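PDB 3BKN: bacterioferritin, which probably stores iron, oxidising Fe(2+) with dioxygen at a dinuclear centre and laying it down as a ferric mineral inside a 24-subunit shell that also binds heme. Local coordinates for residues Met52-Thr57 with Leu124-Thr129; Ser76-Gln81 with Glu94-Glu99. One frame throughout, in Å; residues are numbered along the deposited sequence.

Contact 1: Met52-Thr57 with Leu124-Thr129; sequences MRHAET and LADEET. With ZN (zinc ion), chain M; ZN (zinc ion), chain N; HEM (protoporphyrin IX containing Fe), chain T.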
loop_
_atom_site.group_PDB
_atom_site.type_symbol
_atom_site.label_atom_id
_atom_site.label_comp_id
_atom_site.label_asym_id
_atom_site.label_seq_id
_atom_site.Cartn_x
_atom_site.Cartn_y
_atom_site.Cartn_z
ATOM N N MET A 52 13.044 4.865 -41.398
ATOM C CA MET A 52 13.553 6.090 -40.790
ATOM C C MET A 52 14.746 5.798 -39.875
ATOM O O MET A 52 15.753 6.515 -39.922
ATOM C CB MET A 52 12.471 6.811 -40.021
ATOM C CG MET A 52 11.418 7.438 -40.882
ATOM S SD MET A 52 10.037 8.127 -39.925
ATOM C CE MET A 52 8.665 7.682 -41.017
ATOM N N ARG A 53 14.653 4.737 -39.070
ATOM C CA ARG A 53 15.781 4.337 -38.233
ATOM C C ARG A 53 17.015 3.934 -39.058
ATOM O O ARG A 53 18.142 4.347 -38.720
ATOM C CB ARG A 53 15.375 3.288 -37.216
ATOM C CG ARG A 53 14.406 3.834 -36.178
ATOM C CD ARG A 53 13.910 2.775 -35.170
ATOM N NE ARG A 53 12.878 1.951 -35.776
ATOM C CZ ARG A 53 12.372 0.853 -35.241
ATOM N NH1 ARG A 53 12.785 0.425 -34.056
ATOM N NH2 ARG A 53 11.444 0.176 -35.899
ATOM N N HIS A 54 16.820 3.185 -40.150
ATOM C CA HIS A 54 17.913 2.842 -41.038
ATOM C C HIS A 54 18.642 4.089 -41.584
ATOM O O HIS A 54 19.890 4.178 -41.540
ATOM C CB HIS A 54 17.382 2.022 -42.183
ATOM C CG HIS A 54 17.001 0.647 -41.791
ATOM N ND1 HIS A 54 16.376 -0.229 -42.655
ATOM C CD2 HIS A 54 17.121 -0.002 -40.607
ATOM C CE1 HIS A 54 16.181 -1.376 -42.032
ATOM N NE2 HIS A 54 16.610 -1.258 -40.783
ATOM N N ALA A 55 17.865 5.032 -42.106
ATOM C CA ALA A 55 18.405 6.294 -42.567
ATOM C C ALA A 55 19.250 6.946 -41.462
ATOM O O ALA A 55 20.352 7.420 -41.728
ATOM C CB ALA A 55 17.295 7.243 -43.052
ATOM N N GLU A 56 18.765 6.937 -40.223
ATOM C CA GLU A 56 19.482 7.656 -39.177
ATOM C C GLU A 56 20.815 6.945 -38.848
ATOM O O GLU A 56 21.853 7.577 -38.818
ATOM C CB GLU A 56 18.607 7.893 -37.956
ATOM C CG GLU A 56 19.393 8.329 -36.720
ATOM C CD GLU A 56 18.470 8.742 -35.586
ATOM O OE1 GLU A 56 17.476 8.019 -35.327
ATOM O OE2 GLU A 56 18.710 9.811 -34.984
ATOM N N THR A 57 20.778 5.631 -38.644
ATOM C CA THR A 57 21.997 4.842 -38.436
ATOM C C THR A 57 23.064 5.084 -39.533
ATOM O O THR A 57 24.216 5.350 -39.233
ATOM C CB THR A 57 21.670 3.330 -38.377
ATOM O OG1 THR A 57 20.711 3.104 -37.348
ATOM C CG2 THR A 57 22.846 2.588 -37.992
ATOM N N LEU A 124 20.736 -5.417 -43.730
ATOM C CA LEU A 124 20.390 -6.522 -44.628
ATOM C C LEU A 124 19.440 -7.501 -43.962
ATOM O O LEU A 124 18.410 -7.865 -44.538
ATOM C CB LEU A 124 21.643 -7.250 -45.143
ATOM C CG LEU A 124 21.482 -8.384 -46.175
ATOM C CD1 LEU A 124 20.593 -8.020 -47.359
ATOM C CD2 LEU A 124 22.815 -8.874 -46.658
ATOM N N ALA A 125 19.758 -7.908 -42.739
ATOM C CA ALA A 125 18.873 -8.819 -42.025
ATOM C C ALA A 125 17.456 -8.224 -41.866
ATOM O O ALA A 125 16.461 -8.901 -42.179
ATOM C CB ALA A 125 19.465 -9.206 -40.712
ATOM N N ASP A 126 17.358 -6.965 -41.421
ATOM C CA ASP A 126 16.063 -6.301 -41.347
ATOM C C ASP A 126 15.373 -6.329 -42.730
ATOM O O ASP A 126 14.229 -6.731 -42.838
ATOM C CB ASP A 126 16.153 -4.875 -40.780
ATOM C CG ASP A 126 16.672 -4.816 -39.298
ATOM O OD1 ASP A 126 17.021 -5.830 -38.644
ATOM O OD2 ASP A 126 16.749 -3.695 -38.763
ATOM N N GLU A 127 16.061 -5.975 -43.801
ATOM C CA GLU A 127 15.371 -5.993 -45.090
ATOM C C GLU A 127 14.966 -7.385 -45.554
ATOM O O GLU A 127 13.986 -7.514 -46.259
ATOM C CB GLU A 127 16.108 -5.225 -46.199
ATOM C CG GLU A 127 16.831 -4.005 -45.750
ATOM C CD GLU A 127 15.936 -2.820 -45.509
ATOM O OE1 GLU A 127 14.810 -3.024 -45.013
ATOM O OE2 GLU A 127 16.365 -1.666 -45.792
ATOM N N GLU A 128 15.702 -8.418 -45.165
ATOM C CA GLU A 128 15.327 -9.787 -45.560
ATOM C C GLU A 128 14.035 -10.134 -44.842
ATOM O O GLU A 128 13.158 -10.769 -45.401
ATOM C CB GLU A 128 16.420 -10.799 -45.250
ATOM C CG GLU A 128 17.628 -10.714 -46.160
ATOM C CD GLU A 128 18.667 -11.855 -45.961
ATOM O OE1 GLU A 128 18.266 -13.017 -45.701
ATOM O OE2 GLU A 128 19.897 -11.618 -46.111
ATOM N N THR A 129 13.873 -9.655 -43.624
ATOM C CA THR A 129 12.630 -9.859 -42.924
ATOM C C THR A 129 11.421 -9.145 -43.579
ATOM O O THR A 129 10.325 -9.725 -43.641
ATOM C CB THR A 129 12.827 -9.543 -41.425
ATOM O OG1 THR A 129 13.643 -10.582 -40.874
ATOM C CG2 THR A 129 11.504 -9.496 -40.648
HETATM ZN ZN ZN M . 16.005 -0.120 -44.636
HETATM ZN ZN ZN N . 13.028 -2.442 -45.398
HETATM C CHA HEM T . 9.288 9.807 -36.556
HETATM C CHB HEM T . 6.786 11.065 -40.538
HETATM C CHC HEM T . 10.950 11.380 -42.965
HETATM C CHD HEM T . 13.479 9.964 -39.057
HETATM C C1A HEM T . 8.175 10.188 -37.429
HETATM C C2A HEM T . 6.802 10.252 -36.944
HETATM C C3A HEM T . 6.069 10.627 -38.139
HETATM C C4A HEM T . 7.113 10.727 -39.157
HETATM C CMA HEM T . 4.601 10.854 -38.306
HETATM C CAA HEM T . 6.288 10.004 -35.556
HETATM C CBA HEM T . 7.252 10.664 -34.579
HETATM C CGA HEM T . 6.576 11.614 -33.620
HETATM O O1A HEM T . 6.257 12.749 -34.023
HETATM O O2A HEM T . 6.381 11.235 -32.448
HETATM C C1B HEM T . 7.729 11.250 -41.626
HETATM C C2B HEM T . 7.290 11.675 -42.956
HETATM C C3B HEM T . 8.584 11.747 -43.598
HETATM C C4B HEM T . 9.529 11.403 -42.665
HETATM C CMB HEM T . 5.912 11.952 -43.474
HETATM C CAB HEM T . 8.823 12.115 -45.004
HETATM C CBB HEM T . 9.385 11.249 -45.827
HETATM C C1C HEM T . 12.076 11.043 -42.112
HETATM C C2C HEM T . 13.459 11.077 -42.606
HETATM C C3C HEM T . 14.204 10.666 -41.442
HETATM C C4C HEM T . 13.184 10.442 -40.407
HETATM C CMC HEM T . 14.035 11.432 -43.937
HETATM C CAC HEM T . 15.673 10.535 -41.424
HETATM C CBC HEM T . 16.239 9.914 -40.431
HETATM C C1D HEM T . 12.507 9.750 -37.992
HETATM C C2D HEM T . 12.915 9.337 -36.664
HETATM C C3D HEM T . 11.637 9.316 -35.968
HETATM C C4D HEM T . 10.714 9.685 -36.907
HETATM C CMD HEM T . 14.303 9.029 -36.177
HETATM C CAD HEM T . 11.379 8.947 -34.542
HETATM C CBD HEM T . 12.121 7.653 -34.258
HETATM C CGD HEM T . 11.183 6.505 -33.998
HETATM O O1D HEM T . 11.269 5.498 -34.722
HETATM O O2D HEM T . 10.373 6.600 -33.064
HETATM N NA HEM T . 8.352 10.458 -38.730
HETATM N NB HEM T . 9.050 11.105 -41.471
HETATM N NC HEM T . 11.926 10.673 -40.840
HETATM N ND HEM T . 11.196 9.972 -38.125
HETATM FE FE HEM T . 10.128 10.523 -39.792
#
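H54 reaches from helix 38-64 to D126 and E127 on helix 114-144. With CG anti to the carbonyl carbon (chi1 -72°), the imidazole turns its edge to both acids. H54 CB lies 3.5 Å from the zinc ion of chain M, and CG closer. H54 ND1 binds this zinc at 2.0 Å. H54 CE1 lies 3.7 Å from E127 OE1. H54 NE2 donates to D126 OD2 over 3.2 Å, a nearly straight bond (170°) that uses the anti lone pair. D126 is a second-shell residue: with the zinc on ND1, its bond holds the ring at both nitrogens and would limit its rotation. Its carboxylate is nearly coplanar with the ring. The two zincs fill the dinuclear site of the ferritin four-helix bundle, probably the ferroxidase centre. E127 bridges them: E127 OE2 binds the chain M zinc at 2.0 Å and E127 OE1 the chain N zinc at 1.9 Å. The bend at chi2 (-77°) sets its carboxylate between the zincs, nearly perpendicular to the H54 ring. E18 and E51 complete the chain M site; E51, E94 and H130 the other. On another side of helix 38-64, M52 SD binds the heme iron at 2.4 Å, which M52 of a neighbouring subunit also ligates.

Contact 2: Ser76-Gln81 with Glu94-Glu99; sequences SLRVGQ and EYEVLE. With ZN (zinc ion), chain N.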
loop_
_atom_site.group_PDB
_atom_site.type_symbol
_atom_site.label_atom_id
_atom_site.label_comp_id
_atom_site.label_asym_id
_atom_site.label_seq_id
_atom_site.Cartn_x
_atom_site.Cartn_y
_atom_site.Cartn_z
ATOM N N SER A 76 13.037 6.685 -57.744
ATOM C CA SER A 76 11.635 6.774 -58.183
ATOM C C SER A 76 10.680 6.054 -57.271
ATOM O O SER A 76 10.817 4.863 -57.066
ATOM C CB SER A 76 11.470 6.133 -59.529
ATOM O OG SER A 76 11.915 7.045 -60.487
ATOM N N LEU A 77 9.703 6.758 -56.729
ATOM C CA LEU A 77 8.670 6.102 -55.961
ATOM C C LEU A 77 7.791 5.239 -56.853
ATOM O O LEU A 77 7.423 5.650 -57.932
ATOM C CB LEU A 77 7.803 7.147 -55.291
ATOM C CG LEU A 77 8.523 7.792 -54.137
ATOM C CD1 LEU A 77 7.856 9.095 -53.857
ATOM C CD2 LEU A 77 8.361 6.848 -52.990
ATOM N N ARG A 78 7.460 4.041 -56.407
ATOM C CA ARG A 78 6.425 3.243 -57.055
ATOM C C ARG A 78 5.230 3.297 -56.147
ATOM O O ARG A 78 5.246 2.767 -55.026
ATOM C CB ARG A 78 6.886 1.811 -57.235
ATOM C CG ARG A 78 8.273 1.754 -57.811
ATOM C CD ARG A 78 8.884 0.367 -57.773
ATOM N NE ARG A 78 10.343 0.494 -57.808
ATOM C CZ ARG A 78 11.176 -0.433 -58.257
ATOM N NH1 ARG A 78 10.684 -1.586 -58.709
ATOM N NH2 ARG A 78 12.482 -0.200 -58.262
ATOM N N VAL A 79 4.212 3.996 -56.602
ATOM C CA VAL A 79 3.034 4.242 -55.775
ATOM C C VAL A 79 1.975 3.288 -56.278
ATOM O O VAL A 79 1.425 3.527 -57.344
ATOM C CB VAL A 79 2.540 5.733 -55.955
ATOM C CG1 VAL A 79 1.303 6.018 -55.112
ATOM C CG2 VAL A 79 3.673 6.708 -55.634
ATOM N N GLY A 80 1.696 2.205 -55.569
ATOM C CA GLY A 80 0.704 1.255 -56.082
ATOM C C GLY A 80 -0.729 1.767 -55.950
ATOM O O GLY A 80 -1.040 2.534 -55.027
ATOM N N GLN A 81 -1.617 1.360 -56.856
ATOM C CA GLN A 81 -3.028 1.745 -56.717
ATOM C C GLN A 81 -3.919 0.617 -56.170
ATOM O O GLN A 81 -5.120 0.755 -56.155
ATOM C CB GLN A 81 -3.644 2.322 -58.011
ATOM C CG GLN A 81 -2.809 3.369 -58.764
ATOM C CD GLN A 81 -2.448 4.624 -57.927
ATOM O OE1 GLN A 81 -3.323 5.318 -57.358
ATOM N NE2 GLN A 81 -1.153 4.923 -57.870
ATOM N N GLU A 94 13.000 -3.531 -51.715
ATOM C CA GLU A 94 13.736 -4.364 -50.794
ATOM C C GLU A 94 14.708 -5.229 -51.565
ATOM O O GLU A 94 15.847 -5.390 -51.124
ATOM C CB GLU A 94 12.817 -5.172 -49.899
ATOM C CG GLU A 94 11.948 -4.319 -48.999
ATOM C CD GLU A 94 12.725 -3.599 -47.908
ATOM O OE1 GLU A 94 13.976 -3.711 -47.821
ATOM O OE2 GLU A 94 12.079 -2.891 -47.116
ATOM N N TYR A 95 14.297 -5.730 -52.732
ATOM C CA TYR A 95 15.191 -6.527 -53.583
ATOM C C TYR A 95 16.355 -5.721 -54.094
ATOM O O TYR A 95 17.464 -6.255 -54.202
ATOM C CB TYR A 95 14.476 -7.205 -54.744
ATOM C CG TYR A 95 13.966 -8.529 -54.326
ATOM C CD1 TYR A 95 14.845 -9.504 -53.810
ATOM C CD2 TYR A 95 12.619 -8.841 -54.414
ATOM C CE1 TYR A 95 14.377 -10.775 -53.396
ATOM C CE2 TYR A 95 12.129 -10.110 -53.992
ATOM C CZ TYR A 95 13.017 -11.058 -53.488
ATOM O OH TYR A 95 12.562 -12.281 -53.078
ATOM N N GLU A 96 16.135 -4.439 -54.411
ATOM C CA GLU A 96 17.264 -3.597 -54.819
ATOM C C GLU A 96 18.249 -3.438 -53.680
ATOM O O GLU A 96 19.456 -3.410 -53.927
ATOM C CB GLU A 96 16.843 -2.249 -55.354
ATOM C CG GLU A 96 16.126 -2.409 -56.669
ATOM C CD GLU A 96 15.377 -1.162 -57.119
ATOM O OE1 GLU A 96 14.890 -0.378 -56.248
ATOM O OE2 GLU A 96 15.278 -1.007 -58.363
ATOM N N VAL A 97 17.753 -3.379 -52.447
ATOM C CA VAL A 97 18.636 -3.297 -51.313
ATOM C C VAL A 97 19.527 -4.548 -51.194
ATOM O O VAL A 97 20.742 -4.423 -51.062
ATOM C CB VAL A 97 17.873 -2.922 -50.047
ATOM C CG1 VAL A 97 18.746 -3.111 -48.824
ATOM C CG2 VAL A 97 17.406 -1.467 -50.175
ATOM N N LEU A 98 18.943 -5.738 -51.292
ATOM C CA LEU A 98 19.745 -6.954 -51.412
ATOM C C LEU A 98 20.817 -6.899 -52.504
ATOM O O LEU A 98 21.956 -7.202 -52.236
ATOM C CB LEU A 98 18.848 -8.155 -51.674
ATOM C CG LEU A 98 18.533 -9.042 -50.493
ATOM C CD1 LEU A 98 17.699 -8.275 -49.475
ATOM C CD2 LEU A 98 17.805 -10.254 -50.983
ATOM N N GLU A 99 20.455 -6.533 -53.728
ATOM C CA GLU A 99 21.424 -6.497 -54.825
ATOM C C GLU A 99 22.631 -5.621 -54.446
ATOM O O GLU A 99 23.759 -5.950 -54.769
ATOM C CB GLU A 99 20.784 -5.979 -56.119
ATOM C CG GLU A 99 19.925 -6.969 -56.893
ATOM C CD GLU A 99 19.055 -6.283 -57.964
ATOM O OE1 GLU A 99 19.567 -5.381 -58.691
ATOM O OE2 GLU A 99 17.853 -6.659 -58.063
HETATM ZN ZN ZN N . 13.028 -2.442 -45.398
#
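Segment 76-81 has no regular helix or strand and residues 76-80 run extended, while 94-99 is helical; the closest CA atoms, those of R78 and E94, are 12.3 Å apart. R78 and E96 meet through long side chains that come from opposite directions. R78 is extended from CG to NE. The salt bridge runs from R78 NH2 to E96 OE2 at 2.9 Å. As a hydrogen bond it is weak, with an angle of 128° at the hydrogen. E96 OE2 lies at the edge of the guanidinium, near its plane, but the two flat groups are turned 82° apart. E96 OE1 is also near, 3.1 Å from R78 NH2, so one nitrogen faces both oxygens. In the ferritin four-helix bundle, 76-81 belongs to the long crossover that leads from helix 38-64 to helix 83-110. R78 also packs on A89 and A92 of the latter helix, and its backbone N bonds to Q24 of helix 5-34. E94 takes no part in this bridge. It is buried; E94 OE2 binds the chain N zinc at 2.0 Å and accepts a hydrogen bond from Y25 OH. Y95 OH is hydrogen-bonded to E135 of helix 114-144.

Overall arrangement
Contact 1 is buried in the bundle; contact 2 lies at its surface, with centres about 14 Å apart. Contact 1 joins helices 38-64 and 114-144, whereas contact 2 ties the crossover between helices 38-64 and 83-110 to the latter helix. In sequence, both segments of contact 2 fall between the two of contact 1. They share the chain N zinc through E127 and E94. Segments 124-129 and 94-99 also pack directly: L124 CD1 is 3.6 Å from L98 CD1, and E127 meets V97. Contact 1 is held by zinc and a histidine-carboxylate hydrogen bond, contact 2 by a single salt bridge. Segments 124-129 and 94-99 both pack on one further subunit, not the one that shares the heme.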